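Local coordinates for LPP20 lipofamily protein (Helicobacter pylori R046Wa, PDB 4KZS) that is a secreted protein of unknown function, built round a three-helix bundle, with a C-terminal domain that suggests a possible link to the Tol-Pal system of the outer membrane, at residues A[17-22]-A[82-87]; A[87-90]-A[95-98]; A[200-205]-A[256-261]. One frame throughout, in Å; residues are numbered along the deposited sequence.

Interaction 1: residues A[17-22]-A[82-87]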
loop_
_atom_site.group_PDB
_atom_site.type_symbol
_atom_site.label_atom_id
_atom_site.label_comp_id
_atom_site.label_asym_id
_atom_site.label_seq_id
_atom_site.Cartn_x
_atom_site.Cartn_y
_atom_site.Cartn_z
ATOM N N LYS A 17 -16.474 -28.748 5.866
ATOM C CA LYS A 17 -17.783 -28.057 5.905
ATOM C C LYS A 17 -17.853 -26.932 4.863
ATOM O O LYS A 17 -17.619 -25.767 5.191
ATOM C CB LYS A 17 -18.055 -27.458 7.302
ATOM C CG LYS A 17 -17.699 -28.315 8.521
ATOM C CD LYS A 17 -17.819 -27.519 9.830
ATOM C CE LYS A 17 -16.718 -26.472 10.001
ATOM N NZ LYS A 17 -16.946 -25.558 11.156
ATOM N N GLY A 18 -18.158 -27.280 3.612
ATOM C CA GLY A 18 -18.163 -26.298 2.544
ATOM C C GLY A 18 -17.132 -26.486 1.435
ATOM O O GLY A 18 -15.998 -26.934 1.646
ATOM N N TYR A 19 -17.561 -26.114 0.236
ATOM C CA TYR A 19 -16.745 -26.092 -0.943
ATOM C C TYR A 19 -17.394 -25.098 -1.842
ATOM O O TYR A 19 -18.565 -25.229 -2.133
ATOM C CB TYR A 19 -16.810 -27.434 -1.621
ATOM C CG TYR A 19 -15.570 -28.263 -1.501
ATOM C CD1 TYR A 19 -14.373 -27.804 -2.023
ATOM C CD2 TYR A 19 -15.598 -29.535 -0.899
ATOM C CE1 TYR A 19 -13.225 -28.556 -1.920
ATOM C CE2 TYR A 19 -14.467 -30.329 -0.811
ATOM C CZ TYR A 19 -13.278 -29.820 -1.316
ATOM O OH TYR A 19 -12.118 -30.541 -1.237
ATOM N N LEU A 20 -16.647 -24.122 -2.313
ATOM C CA LEU A 20 -17.203 -23.110 -3.205
ATOM C C LEU A 20 -16.746 -23.356 -4.629
ATOM O O LEU A 20 -15.595 -23.765 -4.839
ATOM C CB LEU A 20 -16.778 -21.709 -2.769
ATOM C CG LEU A 20 -17.305 -21.340 -1.383
ATOM C CD1 LEU A 20 -16.783 -19.972 -0.979
ATOM C CD2 LEU A 20 -18.836 -21.372 -1.391
ATOM N N TYR A 21 -17.633 -23.104 -5.599
ATOM C CA TYR A 21 -17.322 -23.390 -7.000
ATOM C C TYR A 21 -17.165 -22.161 -7.898
ATOM O O TYR A 21 -17.655 -21.090 -7.589
ATOM C CB TYR A 21 -18.405 -24.307 -7.538
ATOM C CG TYR A 21 -18.344 -25.677 -6.899
ATOM C CD1 TYR A 21 -18.903 -25.916 -5.669
ATOM C CD2 TYR A 21 -17.666 -26.698 -7.500
ATOM C CE1 TYR A 21 -18.801 -27.154 -5.069
ATOM C CE2 TYR A 21 -17.568 -27.923 -6.904
ATOM C CZ TYR A 21 -18.132 -28.148 -5.701
ATOM O OH TYR A 21 -18.032 -29.414 -5.157
ATOM N N GLY A 22 -16.512 -22.330 -9.035
ATOM C CA GLY A 22 -16.395 -21.289 -10.021
ATOM C C GLY A 22 -16.132 -21.976 -11.349
ATOM O O GLY A 22 -15.590 -23.107 -11.359
ATOM N N ASN A 82 -3.497 -22.358 -4.660
ATOM C CA ASN A 82 -3.495 -23.465 -5.557
ATOM C C ASN A 82 -4.778 -24.286 -5.120
ATOM O O ASN A 82 -4.745 -24.999 -4.042
ATOM C CB ASN A 82 -2.279 -24.284 -5.258
ATOM C CG ASN A 82 -2.225 -24.718 -3.785
ATOM O OD1 ASN A 82 -2.862 -25.740 -3.415
ATOM N ND2 ASN A 82 -1.487 -23.951 -2.929
ATOM N N VAL A 83 -5.858 -24.150 -5.932
ATOM C CA VAL A 83 -7.242 -24.596 -5.700
ATOM C C VAL A 83 -7.491 -25.788 -6.626
ATOM O O VAL A 83 -6.732 -25.975 -7.577
ATOM C CB VAL A 83 -8.236 -23.484 -6.170
ATOM C CG1 VAL A 83 -7.772 -22.112 -5.749
ATOM C CG2 VAL A 83 -8.420 -23.446 -7.706
ATOM N N GLU A 84 -8.572 -26.547 -6.450
ATOM C CA GLU A 84 -8.784 -27.749 -7.289
ATOM C C GLU A 84 -9.472 -27.540 -8.651
ATOM O O GLU A 84 -10.414 -26.746 -8.789
ATOM C CB GLU A 84 -9.555 -28.796 -6.524
ATOM C CG GLU A 84 -9.299 -28.832 -5.035
ATOM C CD GLU A 84 -10.135 -29.891 -4.363
ATOM O OE1 GLU A 84 -9.795 -30.254 -3.208
ATOM O OE2 GLU A 84 -11.118 -30.376 -4.998
ATOM N N ILE A 85 -8.983 -28.259 -9.657
ATOM C CA ILE A 85 -9.637 -28.337 -10.974
ATOM C C ILE A 85 -10.651 -29.491 -10.992
ATOM O O ILE A 85 -10.294 -30.651 -10.856
ATOM C CB ILE A 85 -8.617 -28.558 -12.105
ATOM C CG1 ILE A 85 -7.544 -27.466 -12.116
ATOM C CG2 ILE A 85 -9.325 -28.588 -13.448
ATOM C CD1 ILE A 85 -8.082 -26.081 -12.366
ATOM N N VAL A 86 -11.926 -29.182 -11.107
ATOM C CA VAL A 86 -12.921 -30.234 -11.053
ATOM C C VAL A 86 -13.379 -30.654 -12.442
ATOM O O VAL A 86 -13.808 -31.772 -12.608
ATOM C CB VAL A 86 -14.096 -29.845 -10.153
ATOM C CG1 VAL A 86 -15.277 -30.797 -10.337
ATOM C CG2 VAL A 86 -13.647 -29.916 -8.712
ATOM N N ASN A 87 -13.325 -29.776 -13.433
ATOM C CA ASN A 87 -13.696 -30.191 -14.770
ATOM C C ASN A 87 -12.855 -29.479 -15.770
ATOM O O ASN A 87 -12.476 -28.319 -15.558
ATOM C CB ASN A 87 -15.176 -29.906 -15.061
ATOM C CG ASN A 87 -16.120 -30.694 -14.143
ATOM O OD1 ASN A 87 -16.621 -30.190 -13.110
ATOM N ND2 ASN A 87 -16.324 -31.936 -14.475
#
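The edge of the Tyr19 ring, not a face, meets the carboxylate of Glu84: OE1 lies near the ring plane beyond the phenol oxygen, and the two flat groups are turned 59° from each other. The same ring has a cation-pi contact with Arg100 of strand 94-102. Tyr19 OH donates to Glu84 OE1 over 3.1 Å, approaching from above the carboxylate plane, tilted 40° out of it. The two side chains cross at about a right angle. Glu84 gets there by turning CG opposite its own carbonyl carbon and then running straight (chi2 179°), which carries the acid across toward the tyrosine. Further along, the Tyr21 ring comes no nearer to Val86 than 4.8 Å, from CE2 to CG2, a loose apolar approach. These residues belong to strands 19-26 and 84-91, the two outer strands of a three-stranded antiparallel sheet, so the contact spans the middle strand 94-102 by side chains and not by backbone pairing. Arg100 bridges from that strand: its NE makes a salt bridge with Glu84 OE2, and its NH1 bonds to Tyr21 OH. The edge strand also carries a classic beta bulge, Val86 and Asn87 together standing opposite the single residue Arg98. The carboxylate thus has different partners on its two oxygens, a phenol on OE1 and a guanidinium on OE2. Both would probably favour the ionised acid; the phenol bond links the outer strands directly, while Arg100, through Glu84, Tyr19 and Tyr21, ties both to the middle strand.

Interaction 2: residues A[87-90]-A[95-98]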
loop_
_atom_site.group_PDB
_atom_site.type_symbol
_atom_site.label_atom_id
_atom_site.label_comp_id
_atom_site.label_asym_id
_atom_site.label_seq_id
_atom_site.Cartn_x
_atom_site.Cartn_y
_atom_site.Cartn_z
ATOM N N ASN A 87 -13.325 -29.776 -13.433
ATOM C CA ASN A 87 -13.696 -30.191 -14.770
ATOM C C ASN A 87 -12.855 -29.479 -15.770
ATOM O O ASN A 87 -12.476 -28.319 -15.558
ATOM C CB ASN A 87 -15.176 -29.906 -15.061
ATOM C CG ASN A 87 -16.120 -30.694 -14.143
ATOM O OD1 ASN A 87 -16.621 -30.190 -13.110
ATOM N ND2 ASN A 87 -16.324 -31.936 -14.475
ATOM N N GLN A 88 -12.575 -30.176 -16.866
ATOM C CA GLN A 88 -11.944 -29.566 -18.013
ATOM C C GLN A 88 -12.428 -30.267 -19.271
ATOM O O GLN A 88 -12.239 -31.457 -19.448
ATOM C CB GLN A 88 -10.442 -29.683 -17.867
ATOM C CG GLN A 88 -9.694 -28.379 -18.054
ATOM C CD GLN A 88 -8.315 -28.387 -17.428
ATOM O OE1 GLN A 88 -7.689 -27.315 -17.302
ATOM N NE2 GLN A 88 -7.822 -29.582 -17.031
ATOM N N GLU A 89 -13.098 -29.520 -20.130
ATOM C CA GLU A 89 -13.630 -30.032 -21.377
ATOM C C GLU A 89 -13.203 -29.036 -22.409
ATOM O O GLU A 89 -12.971 -27.850 -22.100
ATOM C CB GLU A 89 -15.165 -30.008 -21.397
ATOM C CG GLU A 89 -15.876 -30.523 -20.173
ATOM C CD GLU A 89 -15.811 -32.015 -20.092
ATOM O OE1 GLU A 89 -16.122 -32.664 -21.111
ATOM O OE2 GLU A 89 -15.460 -32.535 -19.011
ATOM N N VAL A 90 -13.165 -29.509 -23.647
ATOM C CA VAL A 90 -12.792 -28.723 -24.791
ATOM C C VAL A 90 -13.544 -29.319 -25.964
ATOM O O VAL A 90 -13.548 -30.530 -26.175
ATOM C CB VAL A 90 -11.295 -28.863 -25.106
ATOM C CG1 VAL A 90 -10.907 -27.891 -26.212
ATOM C CG2 VAL A 90 -10.419 -28.692 -23.860
ATOM N N TYR A 95 -13.013 -23.959 -24.550
ATOM C CA TYR A 95 -12.574 -24.690 -23.380
ATOM C C TYR A 95 -13.442 -24.321 -22.190
ATOM O O TYR A 95 -14.008 -23.196 -22.115
ATOM C CB TYR A 95 -11.116 -24.389 -23.109
ATOM C CG TYR A 95 -10.239 -24.668 -24.296
ATOM C CD1 TYR A 95 -10.331 -23.897 -25.473
ATOM C CD2 TYR A 95 -9.304 -25.712 -24.249
ATOM C CE1 TYR A 95 -9.518 -24.183 -26.577
ATOM C CE2 TYR A 95 -8.486 -26.010 -25.336
ATOM C CZ TYR A 95 -8.595 -25.247 -26.486
ATOM O OH TYR A 95 -7.764 -25.593 -27.517
ATOM N N TYR A 96 -13.561 -25.272 -21.274
ATOM C CA TYR A 96 -14.336 -25.053 -20.068
ATOM C C TYR A 96 -13.497 -25.582 -18.936
ATOM O O TYR A 96 -12.838 -26.634 -19.065
ATOM C CB TYR A 96 -15.675 -25.812 -20.149
ATOM C CG TYR A 96 -16.464 -25.869 -18.854
ATOM C CD1 TYR A 96 -17.389 -24.892 -18.533
ATOM C CD2 TYR A 96 -16.309 -26.935 -17.961
ATOM C CE1 TYR A 96 -18.124 -24.962 -17.351
ATOM C CE2 TYR A 96 -17.053 -27.007 -16.786
ATOM C CZ TYR A 96 -17.942 -26.017 -16.503
ATOM O OH TYR A 96 -18.644 -26.092 -15.360
ATOM N N THR A 97 -13.525 -24.862 -17.821
ATOM C CA THR A 97 -12.780 -25.227 -16.605
ATOM C C THR A 97 -13.721 -24.950 -15.429
ATOM O O THR A 97 -14.480 -23.921 -15.392
ATOM C CB THR A 97 -11.485 -24.393 -16.462
ATOM O OG1 THR A 97 -10.631 -24.608 -17.597
ATOM C CG2 THR A 97 -10.690 -24.795 -15.252
ATOM N N ARG A 98 -13.741 -25.870 -14.479
ATOM C CA ARG A 98 -14.447 -25.549 -13.263
ATOM C C ARG A 98 -13.528 -25.864 -12.070
ATOM O O ARG A 98 -12.786 -26.824 -12.111
ATOM C CB ARG A 98 -15.719 -26.348 -13.257
ATOM C CG ARG A 98 -16.555 -26.237 -12.004
ATOM C CD ARG A 98 -17.080 -27.656 -11.851
ATOM N NE ARG A 98 -18.473 -27.592 -11.536
ATOM C CZ ARG A 98 -19.195 -28.617 -11.156
ATOM N NH1 ARG A 98 -18.687 -29.839 -11.105
ATOM N NH2 ARG A 98 -20.451 -28.394 -10.876
#
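Val90 and Tyr95 meet with the valine laid over the ring: CG1 sits above one face, offset toward the rim, in a CH-pi contact, although the modelled atoms are too close for the spacing to be trusted. The first torsion (chi1 -55°) sets the Tyr95 ring beside its backbone N, and the second (chi2 67°) turns a face to the valine. On the same face of the sheet Gln88 and Thr97 run side by side and point the same way, Gln88 CG lying 3.9 Å from Thr97 OG1. That hydroxyl is hydrogen-bonded to Ser32 of helix 29-53, against which Gln88 and Tyr95 also pack. The two segments lie on the arms of an antiparallel beta hairpin, strands 84-91 and 94-102; the axes of 87-90 and 95-98 approach to 4.7 Å. Asn87-Arg98 and Glu89-Tyr96 are its hydrogen-bonded pairs, Tyr96 N reaching Glu89 O at 2.8 Å and Arg98 N reaching Asn87 O at 3.0 Å. Gln88-Thr97 and Val90-Tyr95 are the non-hydrogen-bonded ones. Across the sheet from the helix, Asn87 and Arg98 also lie alongside each other, amide and guanidinium planes 48° apart. A bond from Arg98 NH1 to Asn87 OD1 is modelled, but the position of OD1 is doubtful. Asn87 CB touches the neighbouring Tyr96 at the ring edge, in its plane, 3.9 Å from CE2, while Glu89 CG approaches the same ring obliquely, 4.2 Å from CD2.

Interaction 3: residues A[200-205]-A[256-261]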
loop_
_atom_site.group_PDB
_atom_site.type_symbol
_atom_site.label_atom_id
_atom_site.label_comp_id
_atom_site.label_asym_id
_atom_site.label_seq_id
_atom_site.Cartn_x
_atom_site.Cartn_y
_atom_site.Cartn_z
ATOM N N TYR A 200 6.142 19.877 -0.007
ATOM C CA TYR A 200 6.710 18.936 0.912
ATOM C C TYR A 200 5.668 18.530 1.937
ATOM O O TYR A 200 5.733 17.440 2.461
ATOM C CB TYR A 200 7.869 19.607 1.640
ATOM C CG TYR A 200 9.268 19.309 1.123
ATOM C CD1 TYR A 200 10.098 18.435 1.831
ATOM C CD2 TYR A 200 9.786 19.926 -0.031
ATOM C CE1 TYR A 200 11.387 18.154 1.414
ATOM C CE2 TYR A 200 11.078 19.637 -0.467
ATOM C CZ TYR A 200 11.875 18.754 0.276
ATOM O OH TYR A 200 13.167 18.431 -0.083
ATOM N N ALA A 201 4.705 19.405 2.229
ATOM C CA ALA A 201 3.762 19.206 3.342
ATOM C C ALA A 201 2.584 18.297 2.997
ATOM O O ALA A 201 1.928 17.734 3.901
ATOM C CB ALA A 201 3.239 20.544 3.826
ATOM N N ARG A 202 2.285 18.168 1.701
ATOM C CA ARG A 202 1.178 17.290 1.293
ATOM C C ARG A 202 1.597 15.802 1.349
ATOM O O ARG A 202 0.838 14.898 0.982
ATOM C CB ARG A 202 0.520 17.730 -0.033
ATOM C CG ARG A 202 1.446 17.812 -1.215
ATOM C CD ARG A 202 0.731 18.299 -2.480
ATOM N NE ARG A 202 -0.513 17.573 -2.798
ATOM C CZ ARG A 202 -1.310 17.819 -3.848
ATOM N NH1 ARG A 202 -1.020 18.770 -4.733
ATOM N NH2 ARG A 202 -2.410 17.098 -4.027
ATOM N N VAL A 203 2.794 15.584 1.886
ATOM C CA VAL A 203 3.420 14.293 1.942
ATOM C C VAL A 203 4.228 14.206 3.229
ATOM O O VAL A 203 4.516 13.131 3.700
ATOM C CB VAL A 203 4.362 14.149 0.725
ATOM C CG1 VAL A 203 5.646 13.370 1.047
ATOM C CG2 VAL A 203 3.607 13.596 -0.477
ATOM N N LEU A 204 4.584 15.345 3.806
ATOM C CA LEU A 204 5.489 15.365 4.975
ATOM C C LEU A 204 4.985 16.300 6.091
ATOM O O LEU A 204 4.142 17.137 5.839
ATOM C CB LEU A 204 6.853 15.879 4.504
ATOM C CG LEU A 204 8.005 15.013 4.912
ATOM C CD1 LEU A 204 7.374 13.696 5.362
ATOM C CD2 LEU A 204 8.918 14.885 3.687
ATOM N N THR A 205 5.546 16.194 7.282
ATOM C CA THR A 205 5.228 17.094 8.360
ATOM C C THR A 205 6.503 17.760 8.868
ATOM O O THR A 205 7.183 17.221 9.788
ATOM C CB THR A 205 4.555 16.341 9.518
ATOM O OG1 THR A 205 3.234 15.967 9.118
ATOM C CG2 THR A 205 4.428 17.212 10.703
ATOM N N LYS A 256 5.470 20.325 -9.578
ATOM C CA LYS A 256 6.266 19.268 -10.137
ATOM C C LYS A 256 6.972 18.525 -9.016
ATOM O O LYS A 256 7.216 17.326 -9.131
ATOM C CB LYS A 256 7.286 19.830 -11.143
ATOM C CG LYS A 256 8.201 18.776 -11.771
ATOM C CD LYS A 256 9.650 19.244 -11.923
ATOM C CE LYS A 256 10.381 19.518 -10.606
ATOM N NZ LYS A 256 10.571 18.340 -9.722
ATOM N N ASN A 257 7.311 19.225 -7.938
ATOM C CA ASN A 257 7.983 18.551 -6.814
ATOM C C ASN A 257 7.121 17.449 -6.177
ATOM O O ASN A 257 7.616 16.377 -5.826
ATOM C CB ASN A 257 8.450 19.517 -5.725
ATOM C CG ASN A 257 9.308 18.821 -4.687
ATOM O OD1 ASN A 257 9.612 17.637 -4.820
ATOM N ND2 ASN A 257 9.693 19.540 -3.645
ATOM N N PHE A 258 5.831 17.727 -6.026
ATOM C CA PHE A 258 4.920 16.736 -5.490
ATOM C C PHE A 258 5.137 15.470 -6.310
ATOM O O PHE A 258 5.778 14.496 -5.821
ATOM C CB PHE A 258 3.470 17.233 -5.569
ATOM C CG PHE A 258 2.446 16.283 -4.983
ATOM C CD1 PHE A 258 1.173 16.166 -5.568
ATOM C CD2 PHE A 258 2.728 15.512 -3.853
ATOM C CE1 PHE A 258 0.212 15.299 -5.046
ATOM C CE2 PHE A 258 1.766 14.647 -3.333
ATOM C CZ PHE A 258 0.504 14.549 -3.924
ATOM N N ALA A 259 4.667 15.538 -7.567
ATOM C CA ALA A 259 4.709 14.427 -8.535
ATOM C C ALA A 259 6.040 13.650 -8.490
ATOM O O ALA A 259 6.042 12.422 -8.578
ATOM C CB ALA A 259 4.378 14.916 -9.950
ATOM N N ILE A 260 7.149 14.367 -8.309
ATOM C CA ILE A 260 8.426 13.738 -8.040
ATOM C C ILE A 260 8.364 12.881 -6.772
ATOM O O ILE A 260 8.531 11.673 -6.846
ATOM C CB ILE A 260 9.574 14.788 -7.964
ATOM C CG1 ILE A 260 9.926 15.326 -9.379
ATOM C CG2 ILE A 260 10.787 14.262 -7.154
ATOM C CD1 ILE A 260 10.694 14.403 -10.344
ATOM N N THR A 261 8.098 13.525 -5.627
ATOM C CA THR A 261 8.244 12.928 -4.279
ATOM C C THR A 261 7.221 11.775 -4.171
ATOM O O THR A 261 7.489 10.719 -3.596
ATOM C CB THR A 261 8.059 13.990 -3.122
ATOM O OG1 THR A 261 8.002 15.338 -3.635
ATOM C CG2 THR A 261 9.173 13.900 -2.052
#
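Phe258 has CG opposite its backbone N (chi1 -178°), which sends the ring out from helix 252-262. Arg202 starts toward it with CG between its own backbone N and carbonyl carbon (chi1 58°), then bends at chi3 to lie over the ring. The arginine covers one ring face with both its chain and its head. CD stands almost above the middle, 3.6 Å from the centroid of the Phe258 ring in a CH-pi contact, and the guanidinium continues past it nearly parallel, planes 11° apart, in an off-centre cation-pi stack. Val203 comes to the edge of the same ring, its CG2 in plane and 3.6 Å from Phe258 CE2. Beside them Asn257 ND2 approaches Tyr200 CE2 obliquely at 3.5 Å. The loop between helix 190-200 and strand 205-207 is thereby joined to helix 252-262 within the C-terminal domain, which by sequence belongs to the TolB_N clan; Tyr200 reaches the parallel sheet through Ile182 and Ile215, while Val203 also touches Leu134. Flat stacking leaves the N-H groups of this exposed arginine pointing outward round the guanidinium rim, consistent with a charge that stays hydrated there while one face is covered by the ring.

Interactions 1 and 2 are parts of one sheet, their centres 13 Å apart, and they share Asn87. Interaction 2 pairs edge strand 84-91 with the middle strand 94-102; interaction 1 ties that same edge strand, by side chains, to the opposite edge strand 19-26. Where they join, Val86 N probably bonds to Arg98 O, 2.7 Å away, and Ile85 CD1 packs on Thr97 CG2. Interaction 3 belongs to the C-terminal domain, on the other side of the chain's centre: its nearest atoms are about 35 Å from interaction 1 and about 41 Å from interaction 2, with no contact. The helical middle of the protein lies between the two ends.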